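Local coordinates for regulatory protein E2 (Bovine papillomavirus type 1, PDB 2JEX) that is thought to help initiate viral DNA replication by raising the DNA-binding specificity of E1, and to regulate viral transcription, represented here by its N-terminal transactivation domain, at residues C160-A163 and G164-R167; Y44-K48 and K49-V53. The protein carries 1 engineered substitution. All coordinates share one frame; numbering follows the deposited sequence.

Contact 1: C160-A163 and G164-R167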
loop_
_atom_site.group_PDB
_atom_site.type_symbol
_atom_site.label_atom_id
_atom_site.label_comp_id
_atom_site.label_asym_id
_atom_site.label_seq_id
_atom_site.Cartn_x
_atom_site.Cartn_y
_atom_site.Cartn_z
ATOM N N CYS A 160 10.069 -13.251 3.612
ATOM C CA CYS A 160 11.439 -13.637 3.954
ATOM C C CYS A 160 12.498 -12.679 3.412
ATOM O O CYS A 160 12.349 -12.116 2.323
ATOM C CB CYS A 160 11.749 -15.091 3.566
ATOM S SG CYS A 160 10.729 -15.803 2.256
ATOM N N THR A 161 13.552 -12.498 4.208
ATOM C CA THR A 161 14.684 -11.626 3.878
ATOM C C THR A 161 15.980 -12.343 4.256
ATOM O O THR A 161 15.944 -13.408 4.884
ATOM C CB THR A 161 14.617 -10.273 4.636
ATOM O OG1 THR A 161 14.837 -10.492 6.037
ATOM C CG2 THR A 161 13.262 -9.577 4.435
ATOM N N MET A 162 17.121 -11.769 3.888
ATOM C CA MET A 162 18.403 -12.379 4.243
ATOM C C MET A 162 19.199 -11.552 5.261
ATOM O O MET A 162 20.437 -11.619 5.314
ATOM C CB MET A 162 19.223 -12.724 2.990
ATOM C CG MET A 162 18.513 -13.687 2.033
ATOM S SD MET A 162 17.915 -15.192 2.841
ATOM C CE MET A 162 16.522 -15.626 1.797
ATOM N N ALA A 163 18.469 -10.785 6.072
ATOM C CA ALA A 163 19.028 -10.109 7.246
ATOM C C ALA A 163 18.986 -11.057 8.453
ATOM O O ALA A 163 19.927 -11.117 9.251
ATOM C CB ALA A 163 18.263 -8.817 7.536
ATOM N N GLY A 164 17.878 -11.787 8.568
ATOM C CA GLY A 164 17.710 -12.852 9.553
ATOM C C GLY A 164 16.935 -13.974 8.889
ATOM O O GLY A 164 15.702 -14.019 8.963
ATOM N N ALA A 165 17.673 -14.870 8.230
ATOM C CA ALA A 165 17.099 -15.901 7.358
ATOM C C ALA A 165 15.988 -16.717 8.012
ATOM O O ALA A 165 16.192 -17.356 9.049
ATOM C CB ALA A 165 18.194 -16.815 6.818
ATOM N N GLY A 166 14.816 -16.677 7.381
ATOM C CA GLY A 166 13.620 -17.354 7.868
ATOM C C GLY A 166 12.374 -16.592 7.450
ATOM O O GLY A 166 12.456 -15.440 7.011
ATOM N N ARG A 167 11.221 -17.243 7.579
ATOM C CA ARG A 167 9.938 -16.620 7.280
ATOM C C ARG A 167 9.527 -15.710 8.429
ATOM O O ARG A 167 9.534 -16.129 9.591
ATOM C CB ARG A 167 8.872 -17.687 7.051
ATOM C CG ARG A 167 9.192 -18.644 5.921
ATOM C CD ARG A 167 8.029 -19.569 5.644
ATOM N NE ARG A 167 8.393 -20.652 4.733
ATOM C CZ ARG A 167 7.527 -21.489 4.168
ATOM N NH1 ARG A 167 6.225 -21.363 4.400
ATOM N NH2 ARG A 167 7.968 -22.460 3.365
#
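The loop end of the beta hairpin made by strands 157-161 and 166-169 brings Cys160, Thr161 and Met162 against Ala165, Gly166 and Arg167. Met162 and Ala165 bracket the four-residue turn, their CA atoms 4.9 Å apart, with Ala163 and Gly164 at its corner. The two arms run almost antiparallel. No hydrogen bond joins 160-163 to 164-167; what links them is close backbone approach and one apolar side-chain contact. Thr161 O lies 3.7 Å from Ala165 CA, a backbone oxygen against a backbone carbon. Farther from the turn, Cys160 CB sits 3.5 Å from Gly166 O, and the CA atoms of Cys160 and Arg167 are 4.7 Å apart. Gly166 has a phi of 150°, a backbone shape that suits a residue without a side chain as the chain leaves the turn.

Of the side chains, Met162 makes the apolar link. Its CB leaves away from the returning arm, but two successive bends, chi1 -59° and chi2 -52°, fold the chain back until SD is 4.3 Å from Ala165 CB. Cys160 and Arg167 project from the same face of the strand pair without close packing: Cys160 SG is 4.9 Å from Arg167 CG. The Arg167 chain runs out nearly straight, and its NH1 forms a salt bridge with Asp153, drawing the side chain away from the turn. Thr161 leans to the other face. On the inner side Cys160 is backbone-bonded to Lys149 of the neighbouring strand 145-152. Such a short, loosely paired, largely exposed turn is that of a beta hairpin at the border of an antiparallel sheet, where 166-169 is one of the two edge strands within this chain.

Contact 2: Y44-K48 and K49-V53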
loop_
_atom_site.group_PDB
_atom_site.type_symbol
_atom_site.label_atom_id
_atom_site.label_comp_id
_atom_site.label_asym_id
_atom_site.label_seq_id
_atom_site.Cartn_x
_atom_site.Cartn_y
_atom_site.Cartn_z
ATOM N N TYR A 44 -4.432 23.116 3.224
ATOM C CA TYR A 44 -4.207 23.171 4.664
ATOM C C TYR A 44 -3.829 24.581 5.089
ATOM O O TYR A 44 -4.345 25.095 6.082
ATOM C CB TYR A 44 -3.130 22.159 5.089
ATOM C CG TYR A 44 -2.794 22.207 6.564
ATOM C CD1 TYR A 44 -3.674 21.694 7.519
ATOM C CD2 TYR A 44 -1.587 22.763 7.006
ATOM C CE1 TYR A 44 -3.369 21.745 8.876
ATOM C CE2 TYR A 44 -1.268 22.813 8.361
ATOM C CZ TYR A 44 -2.167 22.307 9.290
ATOM O OH TYR A 44 -1.862 22.353 10.631
ATOM N N ALA A 45 -2.938 25.207 4.318
ATOM C CA ALA A 45 -2.526 26.582 4.569
ATOM C C ALA A 45 -3.711 27.558 4.455
ATOM O O ALA A 45 -3.796 28.521 5.206
ATOM C CB ALA A 45 -1.414 26.980 3.617
ATOM N N ALA A 46 -4.610 27.291 3.512
ATOM C CA ALA A 46 -5.827 28.071 3.344
ATOM C C ALA A 46 -6.730 27.946 4.575
ATOM O O ALA A 46 -7.265 28.943 5.054
ATOM C CB ALA A 46 -6.562 27.626 2.088
ATOM N N ARG A 47 -6.867 26.716 5.082
ATOM C CA ARG A 47 -7.653 26.407 6.281
ATOM C C ARG A 47 -7.181 27.156 7.543
ATOM O O ARG A 47 -8.009 27.711 8.300
ATOM C CB ARG A 47 -7.675 24.889 6.497
ATOM C CG ARG A 47 -8.870 24.363 7.283
ATOM C CD ARG A 47 -10.225 24.836 6.726
ATOM N NE ARG A 47 -11.155 25.057 7.831
ATOM C CZ ARG A 47 -11.674 26.240 8.168
ATOM N NH1 ARG A 47 -11.392 27.343 7.472
ATOM N NH2 ARG A 47 -12.502 26.317 9.201
ATOM N N LYS A 48 -5.861 27.211 7.745
ATOM C CA LYS A 48 -5.259 27.966 8.863
ATOM C C LYS A 48 -5.615 29.438 8.823
ATOM O O LYS A 48 -5.682 30.094 9.863
ATOM C CB LYS A 48 -3.727 27.829 8.880
ATOM C CG LYS A 48 -3.178 26.397 9.126
ATOM C CD LYS A 48 -3.442 25.891 10.555
ATOM C CE LYS A 48 -4.688 25.002 10.629
ATOM N NZ LYS A 48 -5.182 24.871 12.031
ATOM N N LYS A 49 -5.834 29.943 7.611
ATOM C CA LYS A 49 -6.137 31.345 7.376
ATOM C C LYS A 49 -7.650 31.600 7.367
ATOM O O LYS A 49 -8.110 32.734 7.140
ATOM C CB LYS A 49 -5.457 31.808 6.080
ATOM C CG LYS A 49 -3.930 31.769 6.185
ATOM C CD LYS A 49 -3.242 31.727 4.828
ATOM C CE LYS A 49 -1.744 31.395 4.967
ATOM N NZ LYS A 49 -1.480 29.958 5.338
ATOM N N GLY A 50 -8.413 30.542 7.634
ATOM C CA GLY A 50 -9.864 30.642 7.765
ATOM C C GLY A 50 -10.618 30.505 6.454
ATOM O O GLY A 50 -11.838 30.740 6.407
ATOM N N VAL A 51 -9.900 30.121 5.391
ATOM C CA VAL A 51 -10.530 29.944 4.072
ATOM C C VAL A 51 -11.369 28.651 4.034
ATOM O O VAL A 51 -10.956 27.626 4.564
ATOM C CB VAL A 51 -9.479 29.955 2.910
ATOM C CG1 VAL A 51 -10.169 29.915 1.548
ATOM C CG2 VAL A 51 -8.582 31.183 2.987
ATOM N N THR A 52 -12.550 28.735 3.420
ATOM C CA THR A 52 -13.504 27.625 3.313
ATOM C C THR A 52 -13.793 27.287 1.851
ATOM O O THR A 52 -14.218 26.178 1.532
ATOM C CB THR A 52 -14.866 27.955 4.004
ATOM O OG1 THR A 52 -15.330 29.245 3.581
ATOM C CG2 THR A 52 -14.739 27.940 5.517
ATOM N N VAL A 53 -13.608 28.269 0.975
ATOM C CA VAL A 53 -13.698 28.082 -0.469
ATOM C C VAL A 53 -12.559 28.868 -1.110
ATOM O O VAL A 53 -12.444 30.091 -0.931
ATOM C CB VAL A 53 -15.043 28.573 -1.084
ATOM C CG1 VAL A 53 -15.116 28.209 -2.564
ATOM C CG2 VAL A 53 -16.259 28.022 -0.336
#
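Past the end of helix 26-48, the backbone reverses through Gly50 at a phi of 87° and closes a Schellman motif, with Val51 N bonded to Ala46 O at 2.9 Å and Gly50 N bonded to Arg47 O, also at 2.9 Å. Lys49 N adds only weak bonds to the carbonyls of Ala45 and Ala46. The apolar partner expected of this motif is present too: Ala46 CB rests 3.8 Å from Val51 CB, so the same two residues share a backbone bond and a side-chain contact.

Lys49 doubles back along the last turn. Its methylenes lie beside the carbonyl of Ala45, and a bend at the tip, chi4 72°, turns NZ in to donate a 2.7 Å bond to Ala45 O. The ammonium comes from above the carbonyl plane and also lies 3.4 Å from Ala45 CB; its positive charge next to a helix C-terminal carbonyl is probably favourable. Arg47 reaches the other way. Bent at chi2 and chi3, it swings NH1 forward to Val51 O at 3.0 Å, the oxygen tilted somewhat from the guanidinium plane, while Thr52 CG2 approaches the same nitrogen at 3.9 Å. One arginine thus ties the helix end to the residue that completes the cap.

Helix 62-83 flanks this end: Tyr44 packs on its Ser62, Cys65 and Gln66, and Arg47 also touches Ser62. Beyond the cap, Thr52 is backbone-bonded to Val59, leading the chain into the small strand pair 53-54 and 57-58.

In the fold
From the N terminus, the chain passes through helix 4-21 and then helix 26-48, whose end is where contact 2 turns the chain toward the short strands 53-54 and 57-58 and on to helix 62-83. Much later, after the long strands 110-120, 128-140 and 145-152, contact 1 closes the hairpin between strands 157-161 and 166-169. The two contacts follow in series, neither enclosing nor crossing the other. The centres of contact 1 and contact 2 lie about 48 Å apart, on opposite sides of the chain's centre. Each is a local reversal: contact 2 belongs to the helical part of the transactivation domain, and contact 1 to its large antiparallel sheet.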